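Local coordinates for A1 protein (Enterobacteria phage Qbeta, PDB 3RLK) that is a minor coat protein of the phage, made by reading through the coat stop codon, and probably serves in infection of the host through its beta-barrel read-through domain, at residues Ala101-Ala105 against Thr106-Met110; Ser81-Tyr85 against Thr86-Gly90; Phe63-Ala66 against Leu67-Leu71. All blocks are in the same frame, centred on the assembly; numbering follows the deposited sequence.

Contact 1: residues Ala101-Ala105 against Thr106-Met110; sequences ATYLA and TDQAM
Tyr103 O is gripped twice by a single residue, Thr106, which sends both its hydroxyl and its backbone amide to this carbonyl. The hydroxyl bond is the shorter: Thr106 OG1 donates to Tyr103 O at 2.8 Å, in the carbonyl plane and with a C=O...donor angle of 150°. Thr106 N reaches Tyr103 O at 2.9 Å from well above that plane, so the two donors do not compete for one direction. With its proton committed to Tyr103 O, Thr106 OG1 accepts from Ala109 N at 3.1 Å. This is a textbook N-cap: Thr106 closes the first turn of helix 107-112 with its hydroxyl while tying that helix to the short helical turn 101-104 before it. A chi1 of 70° sets OG1 between the backbone N and the carbonyl carbon, where it can serve both partners. The Tyr103 ring lies alongside this junction, one face looking onto Thr106 OG1, which sits over the ring centre. Farther along the ring, Tyr103 CE2 packs against Ala109 CB at 4.0 Å, and Tyr103 OH meets the aliphatic Gln108 CG at 3.1 Å. Gln108 bends at chi2, its amide plane only 18° from that of the ring, and its NE2 is bound by Asp112. Leu104 and Ala109 both touch Ile117 of strand 117-121, while Asp107 forms a salt bridge with Arg131.

Contact 2: residues Ser81-Tyr85 against Thr86-Gly90; sequences SRLSY and TTFRG
Tyr85 and Phe88 meet as an offset edge-to-face pair, the edge of the phenylalanine directed at the face of the tyrosine. The ring planes stand at 72° and the centroids of the Tyr85 and Phe88 rings are 5.6 Å apart. Phe88 CZ makes the touch, approaching Tyr85 CE1 at 3.7 Å and lying near the hydroxyl as well. Each ring also receives an aliphatic group over a face. Thr86 CG2 stands 3.8 Å from the centroid of the Tyr85 ring, only 20° off its normal, in a CH-pi contact between adjacent residues whose side chains run side by side. The torsions explain this pairing: Tyr85 CG (chi1 72°) and Thr86 CG2 each lie between their own backbone N and carbonyl carbon, which brings the methyl over the ring. Leu83 supplies the second CH-pi contact, with its CD2 4.1 Å from the Phe88 centroid. Leucine and phenylalanine cross nearly at a right angle here, while Leu83 O comes in at the ring edge, in plane, 3.4 Å from Phe88 CE2. Polar ends are secured separately. Tyr85 OH is hydrogen-bonded to Asp153, and the Tyr85 ring also meets His151. Ser84 OG and Ser84 N both reach Ser81 O from the same face of its plane, the hydroxyl at 2.8 Å. The amide bond closes a type I beta turn from Ser81 to Ser84, and the hydroxyl doubles it at the same carbonyl. Tyr85 is the next residue, so the arrangement is a type I turn followed by an edge-to-face aromatic pair with a CH-pi contact on each ring, at the surface of the irregular connection between strands 71-72 and 90-91.

Contact 3: residues Phe63-Ala66 against Leu67-Leu71; sequences FDVA and LKDLL
A four-residue turn, Ala66 to Asp69, opens a short run, residues 67-70, that has helical backbone angles but lacks the regular helical bonds. Two reciprocal hydrogen bonds define it. Ala66 N donates to Asp69 OD2 at 2.7 Å, as in one half of a capping box, and Asp69 N returns a bond to Ala66 O at 2.9 Å, so backbone and side chain of the same two residues close a ring of contacts. Neither bond is ideally directed: the amide of Ala66 meets OD2 from above the carboxylate plane, 51° out of it, and Asp69 N likewise stands above the carbonyl plane of Ala66. Asp69 CG lies anti to its carbonyl carbon (chi1 -65°), a setting that swings the carboxylate back to the start of the turn. There OD2 also lies 3.6 Å from Ala66 CB and 3.8 Å from Val65 CB. Asp69 is buried, and its other oxygen, OD1, accepts from Thr25 OG1, so each carboxylate oxygen has a donor; these would partly offset its charge. Apart from these bonds, Val65 and Leu70 cross at about a right angle, with Val65 CG2 and Leu70 CD1 4.0 Å apart. The same i+3 to i spacing repeats in the bonds of Leu70 N to Leu67 O and Leu71 N to Lys68 O, so the run winds tightly without alpha-helical bonds. The segment bridges strands 62-63 and 71-72: Leu67 and Leu70 pack on Ile187 of strand 183-188, Leu67 also touches Tyr28 of strand 28-29, and Arg92, just beyond strand 90-91, bonds to the carbonyl oxygens of Lys68 and Leu71.

The three contacts follow one another along the chain, contact 3 first, then contact 2, then contact 1, all inside the read-through domain. Contact 2 touches both others. Arg89 and Gly90 meet the side chain of Leu71, with Gly90 O 3.6 Å from Leu71 CD2, while at its other end Arg82 NH2 lies 3.8 Å from Ala101 CB. Contacts 1 and 3 do not meet: their nearest atoms are about 13 Å apart and their centres, on opposite sides of the chain's centre, about 25 Å. Asp80 ties contacts 1 and 2 together further, binding Arg82 and Thr102. In each, neighbouring residues of one continuous segment bond or pack on one another: an N-cap, an aromatic pair and a hydrogen-bonded turn.

Contact 1: residues Ala101-Ala105 against Thr106-Met110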
loop_
_atom_site.group_PDB
_atom_site.type_symbol
_atom_site.label_atom_id
_atom_site.label_comp_id
_atom_site.label_asym_id
_atom_site.label_seq_id
_atom_site.Cartn_x
_atom_site.Cartn_y
_atom_site.Cartn_z
ATOM N N ALA A 101 4.458 0.525 -5.288
ATOM C CA ALA A 101 3.204 1.224 -5.778
ATOM C C ALA A 101 2.992 1.134 -7.320
ATOM O O ALA A 101 1.817 1.158 -7.782
ATOM C CB ALA A 101 3.232 2.741 -5.328
ATOM N N THR A 102 4.078 1.017 -8.072
ATOM C CA THR A 102 4.060 0.876 -9.564
ATOM C C THR A 102 3.517 -0.498 -9.935
ATOM O O THR A 102 2.494 -0.599 -10.619
ATOM C CB THR A 102 5.442 1.174 -10.211
ATOM O OG1 THR A 102 5.760 2.576 -10.057
ATOM C CG2 THR A 102 5.450 0.756 -11.680
ATOM N N TYR A 103 4.119 -1.559 -9.421
ATOM C CA TYR A 103 3.546 -2.879 -9.592
ATOM C C TYR A 103 2.075 -2.943 -9.213
ATOM O O TYR A 103 1.308 -3.580 -9.912
ATOM C CB TYR A 103 4.253 -3.911 -8.706
ATOM C CG TYR A 103 3.874 -5.300 -9.088
ATOM C CD1 TYR A 103 4.452 -5.901 -10.194
ATOM C CD2 TYR A 103 2.932 -6.009 -8.362
ATOM C CE1 TYR A 103 4.105 -7.178 -10.583
ATOM C CE2 TYR A 103 2.565 -7.294 -8.726
ATOM C CZ TYR A 103 3.212 -7.886 -9.818
ATOM O OH TYR A 103 2.845 -9.122 -10.181
ATOM N N LEU A 104 1.695 -2.358 -8.077
ATOM C CA LEU A 104 0.314 -2.549 -7.597
ATOM C C LEU A 104 -0.685 -1.927 -8.598
ATOM O O LEU A 104 -1.899 -2.219 -8.519
ATOM C CB LEU A 104 0.114 -1.931 -6.211
ATOM C CG LEU A 104 0.775 -2.727 -5.046
ATOM C CD1 LEU A 104 0.895 -1.918 -3.788
ATOM C CD2 LEU A 104 0.027 -4.048 -4.734
ATOM N N ALA A 105 -0.224 -0.997 -9.437
ATOM C CA ALA A 105 -1.150 -0.401 -10.448
ATOM C C ALA A 105 -1.251 -1.226 -11.767
ATOM O O ALA A 105 -1.981 -0.874 -12.707
ATOM C CB ALA A 105 -0.804 1.099 -10.717
ATOM N N THR A 106 -0.493 -2.310 -11.844
ATOM C CA THR A 106 -0.446 -3.102 -13.072
ATOM C C THR A 106 -1.648 -4.028 -13.221
ATOM O O THR A 106 -2.339 -4.380 -12.251
ATOM C CB THR A 106 0.856 -3.973 -13.186
ATOM O OG1 THR A 106 0.814 -5.020 -12.226
ATOM C CG2 THR A 106 2.110 -3.074 -13.042
ATOM N N ASP A 107 -1.931 -4.371 -14.471
ATOM C CA ASP A 107 -2.970 -5.362 -14.767
ATOM C C ASP A 107 -2.744 -6.670 -14.030
ATOM O O ASP A 107 -3.673 -7.310 -13.535
ATOM C CB ASP A 107 -2.997 -5.609 -16.285
ATOM C CG ASP A 107 -3.802 -4.566 -17.036
ATOM O OD1 ASP A 107 -4.194 -3.541 -16.429
ATOM O OD2 ASP A 107 -4.021 -4.753 -18.260
ATOM N N GLN A 108 -1.474 -7.067 -13.974
ATOM C CA GLN A 108 -1.077 -8.177 -13.184
ATOM C C GLN A 108 -1.551 -8.106 -11.718
ATOM O O GLN A 108 -2.113 -9.064 -11.168
ATOM C CB GLN A 108 0.450 -8.247 -13.248
ATOM C CG GLN A 108 0.975 -9.489 -12.625
ATOM C CD GLN A 108 0.523 -10.702 -13.361
ATOM O OE1 GLN A 108 0.871 -10.899 -14.531
ATOM N NE2 GLN A 108 -0.238 -11.541 -12.689
ATOM N N ALA A 109 -1.278 -6.987 -11.064
ATOM C CA ALA A 109 -1.673 -6.862 -9.661
ATOM C C ALA A 109 -3.211 -6.890 -9.538
ATOM O O ALA A 109 -3.760 -7.534 -8.627
ATOM C CB ALA A 109 -1.088 -5.599 -9.071
ATOM N N MET A 110 -3.867 -6.262 -10.478
ATOM C CA MET A 110 -5.348 -6.308 -10.520
ATOM C C MET A 110 -5.929 -7.724 -10.686
ATOM O O MET A 110 -6.927 -8.050 -10.045
ATOM C CB MET A 110 -5.909 -5.379 -11.588
ATOM C CG MET A 110 -5.810 -3.872 -11.366
ATOM S SD MET A 110 -6.763 -3.323 -9.937
ATOM C CE MET A 110 -8.139 -4.418 -9.947
#

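Contact 2: residues Ser81-Tyr85 against Thr86-Gly90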
loop_
_atom_site.group_PDB
_atom_site.type_symbol
_atom_site.label_atom_id
_atom_site.label_comp_id
_atom_site.label_asym_id
_atom_site.label_seq_id
_atom_site.Cartn_x
_atom_site.Cartn_y
_atom_site.Cartn_z
ATOM N N SER A 81 12.191 2.800 -8.043
ATOM C CA SER A 81 13.175 3.904 -8.089
ATOM C C SER A 81 12.629 5.316 -7.876
ATOM O O SER A 81 13.296 6.306 -8.184
ATOM C CB SER A 81 13.928 3.838 -9.403
ATOM O OG SER A 81 14.796 2.718 -9.376
ATOM N N ARG A 82 11.432 5.442 -7.327
ATOM C CA ARG A 82 10.865 6.793 -7.153
ATOM C C ARG A 82 11.581 7.647 -6.104
ATOM O O ARG A 82 11.396 8.893 -6.034
ATOM C CB ARG A 82 9.374 6.673 -6.846
ATOM C CG ARG A 82 8.580 6.094 -8.019
ATOM C CD ARG A 82 7.042 6.174 -7.768
ATOM N NE ARG A 82 6.651 5.373 -6.572
ATOM C CZ ARG A 82 6.418 5.841 -5.338
ATOM N NH1 ARG A 82 6.448 7.164 -5.036
ATOM N NH2 ARG A 82 6.137 4.932 -4.360
ATOM N N LEU A 83 12.345 6.960 -5.237
ATOM C CA LEU A 83 13.054 7.618 -4.136
ATOM C C LEU A 83 14.531 7.724 -4.400
ATOM O O LEU A 83 15.282 8.165 -3.540
ATOM C CB LEU A 83 12.836 6.848 -2.825
ATOM C CG LEU A 83 11.359 6.654 -2.471
ATOM C CD1 LEU A 83 11.262 5.792 -1.280
ATOM C CD2 LEU A 83 10.721 8.033 -2.183
ATOM N N SER A 84 14.968 7.310 -5.584
ATOM C CA SER A 84 16.409 7.265 -5.825
ATOM C C SER A 84 17.067 8.599 -6.174
ATOM O O SER A 84 18.272 8.666 -6.250
ATOM C CB SER A 84 16.726 6.234 -6.930
ATOM O OG SER A 84 16.090 6.585 -8.162
ATOM N N TYR A 85 16.274 9.643 -6.389
ATOM C CA TYR A 85 16.762 10.866 -7.004
ATOM C C TYR A 85 17.363 11.852 -5.980
ATOM O O TYR A 85 17.983 12.844 -6.337
ATOM C CB TYR A 85 15.608 11.506 -7.847
ATOM C CG TYR A 85 14.489 12.134 -7.006
ATOM C CD1 TYR A 85 13.435 11.338 -6.465
ATOM C CD2 TYR A 85 14.505 13.473 -6.724
ATOM C CE1 TYR A 85 12.454 11.923 -5.679
ATOM C CE2 TYR A 85 13.451 14.104 -5.965
ATOM C CZ TYR A 85 12.454 13.308 -5.458
ATOM O OH TYR A 85 11.464 13.904 -4.682
ATOM N N THR A 86 17.146 11.588 -4.698
ATOM C CA THR A 86 17.614 12.473 -3.613
ATOM C C THR A 86 17.674 11.695 -2.313
ATOM O O THR A 86 17.277 10.503 -2.279
ATOM C CB THR A 86 16.704 13.743 -3.513
ATOM O OG1 THR A 86 17.350 14.783 -2.780
ATOM C CG2 THR A 86 15.285 13.460 -2.942
ATOM N N THR A 87 18.213 12.340 -1.278
ATOM C CA THR A 87 18.401 11.762 0.013
ATOM C C THR A 87 17.123 11.822 0.867
ATOM O O THR A 87 16.646 12.896 1.138
ATOM C CB THR A 87 19.505 12.461 0.744
ATOM O OG1 THR A 87 20.723 12.250 0.001
ATOM C CG2 THR A 87 19.642 11.828 2.113
ATOM N N PHE A 88 16.598 10.665 1.256
ATOM C CA PHE A 88 15.436 10.581 2.175
ATOM C C PHE A 88 15.736 9.999 3.556
ATOM O O PHE A 88 16.702 9.252 3.746
ATOM C CB PHE A 88 14.285 9.774 1.538
ATOM C CG PHE A 88 13.694 10.437 0.311
ATOM C CD1 PHE A 88 12.736 11.445 0.448
ATOM C CD2 PHE A 88 14.094 10.055 -0.982
ATOM C CE1 PHE A 88 12.214 12.117 -0.710
ATOM C CE2 PHE A 88 13.552 10.686 -2.115
ATOM C CZ PHE A 88 12.599 11.696 -1.995
ATOM N N ARG A 89 14.894 10.357 4.510
ATOM C CA ARG A 89 14.891 9.642 5.773
ATOM C C ARG A 89 14.656 8.127 5.412
ATOM O O ARG A 89 13.950 7.795 4.433
ATOM C CB ARG A 89 13.850 10.252 6.759
ATOM C CG ARG A 89 13.910 9.668 8.194
ATOM C CD ARG A 89 15.125 10.072 9.086
ATOM N NE ARG A 89 16.324 9.255 8.935
ATOM C CZ ARG A 89 17.248 9.110 9.911
ATOM N NH1 ARG A 89 18.353 8.362 9.750
ATOM N NH2 ARG A 89 17.056 9.694 11.102
ATOM N N GLY A 90 15.365 7.274 6.136
ATOM C CA GLY A 90 15.249 5.850 5.978
ATOM C C GLY A 90 13.989 5.259 6.599
ATOM O O GLY A 90 13.137 5.938 7.206
#

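Contact 3: residues Phe63-Ala66 against Leu67-Leu71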
loop_
_atom_site.group_PDB
_atom_site.type_symbol
_atom_site.label_atom_id
_atom_site.label_comp_id
_atom_site.label_asym_id
_atom_site.label_seq_id
_atom_site.Cartn_x
_atom_site.Cartn_y
_atom_site.Cartn_z
ATOM N N PHE A 63 -4.235 7.465 10.244
ATOM C CA PHE A 63 -3.669 6.199 10.737
ATOM C C PHE A 63 -3.237 6.330 12.209
ATOM O O PHE A 63 -2.926 7.431 12.705
ATOM C CB PHE A 63 -2.417 5.821 9.926
ATOM C CG PHE A 63 -2.651 5.783 8.439
ATOM C CD1 PHE A 63 -3.369 4.718 7.847
ATOM C CD2 PHE A 63 -2.125 6.753 7.604
ATOM C CE1 PHE A 63 -3.524 4.628 6.434
ATOM C CE2 PHE A 63 -2.286 6.694 6.226
ATOM C CZ PHE A 63 -2.976 5.674 5.610
ATOM N N ASP A 64 -3.263 5.193 12.922
ATOM C CA ASP A 64 -2.921 5.177 14.339
ATOM C C ASP A 64 -1.443 4.807 14.468
ATOM O O ASP A 64 -1.088 3.875 15.200
ATOM C CB ASP A 64 -3.778 4.134 15.046
ATOM C CG ASP A 64 -5.249 4.529 15.116
ATOM O OD1 ASP A 64 -5.547 5.750 15.218
ATOM O OD2 ASP A 64 -6.102 3.611 15.147
ATOM N N VAL A 65 -0.612 5.473 13.684
ATOM C CA VAL A 65 0.859 5.465 13.918
ATOM C C VAL A 65 1.318 6.884 13.737
ATOM O O VAL A 65 0.632 7.623 12.955
ATOM C CB VAL A 65 1.659 4.584 12.902
ATOM C CG1 VAL A 65 1.464 3.175 13.176
ATOM C CG2 VAL A 65 1.333 4.925 11.404
ATOM N N ALA A 66 2.438 7.274 14.398
ATOM C CA ALA A 66 3.131 8.558 14.098
ATOM C C ALA A 66 3.987 8.336 12.860
ATOM O O ALA A 66 4.503 7.233 12.634
ATOM C CB ALA A 66 4.033 9.071 15.253
ATOM N N LEU A 67 4.169 9.387 12.056
ATOM C CA LEU A 67 5.128 9.234 10.963
ATOM C C LEU A 67 6.440 8.701 11.487
ATOM O O LEU A 67 7.003 7.778 10.854
ATOM C CB LEU A 67 5.398 10.564 10.272
ATOM C CG LEU A 67 6.418 10.545 9.142
ATOM C CD1 LEU A 67 5.952 9.672 7.972
ATOM C CD2 LEU A 67 6.482 12.013 8.704
ATOM N N LYS A 68 6.941 9.247 12.590
ATOM C CA LYS A 68 8.300 8.804 13.010
ATOM C C LYS A 68 8.313 7.293 13.313
ATOM O O LYS A 68 9.393 6.682 13.250
ATOM C CB LYS A 68 8.868 9.595 14.184
ATOM C CG LYS A 68 8.215 9.370 15.573
ATOM C CD LYS A 68 9.073 9.855 16.715
ATOM C CE LYS A 68 8.825 8.987 17.946
ATOM N NZ LYS A 68 7.519 9.320 18.606
ATOM N N ASP A 69 7.155 6.679 13.602
ATOM C CA ASP A 69 7.172 5.221 13.892
ATOM C C ASP A 69 7.666 4.365 12.726
ATOM O O ASP A 69 8.204 3.252 12.932
ATOM C CB ASP A 69 5.768 4.690 14.254
ATOM C CG ASP A 69 5.250 5.288 15.541
ATOM O OD1 ASP A 69 6.145 5.663 16.350
ATOM O OD2 ASP A 69 4.016 5.462 15.714
ATOM N N LEU A 70 7.467 4.890 11.515
ATOM C CA LEU A 70 7.778 4.151 10.294
ATOM C C LEU A 70 9.123 4.489 9.707
ATOM O O LEU A 70 9.478 3.897 8.665
ATOM C CB LEU A 70 6.700 4.426 9.242
ATOM C CG LEU A 70 5.256 4.348 9.735
ATOM C CD1 LEU A 70 4.275 4.769 8.650
ATOM C CD2 LEU A 70 4.834 2.938 10.248
ATOM N N LEU A 71 9.810 5.478 10.318
ATOM C CA LEU A 71 11.067 6.010 9.817
ATOM C C LEU A 71 12.263 5.537 10.678
ATOM O O LEU A 71 12.090 5.103 11.811
ATOM C CB LEU A 71 11.092 7.512 9.778
ATOM C CG LEU A 71 10.007 8.105 8.825
ATOM C CD1 LEU A 71 10.184 9.624 8.851
ATOM C CD2 LEU A 71 9.963 7.574 7.376
#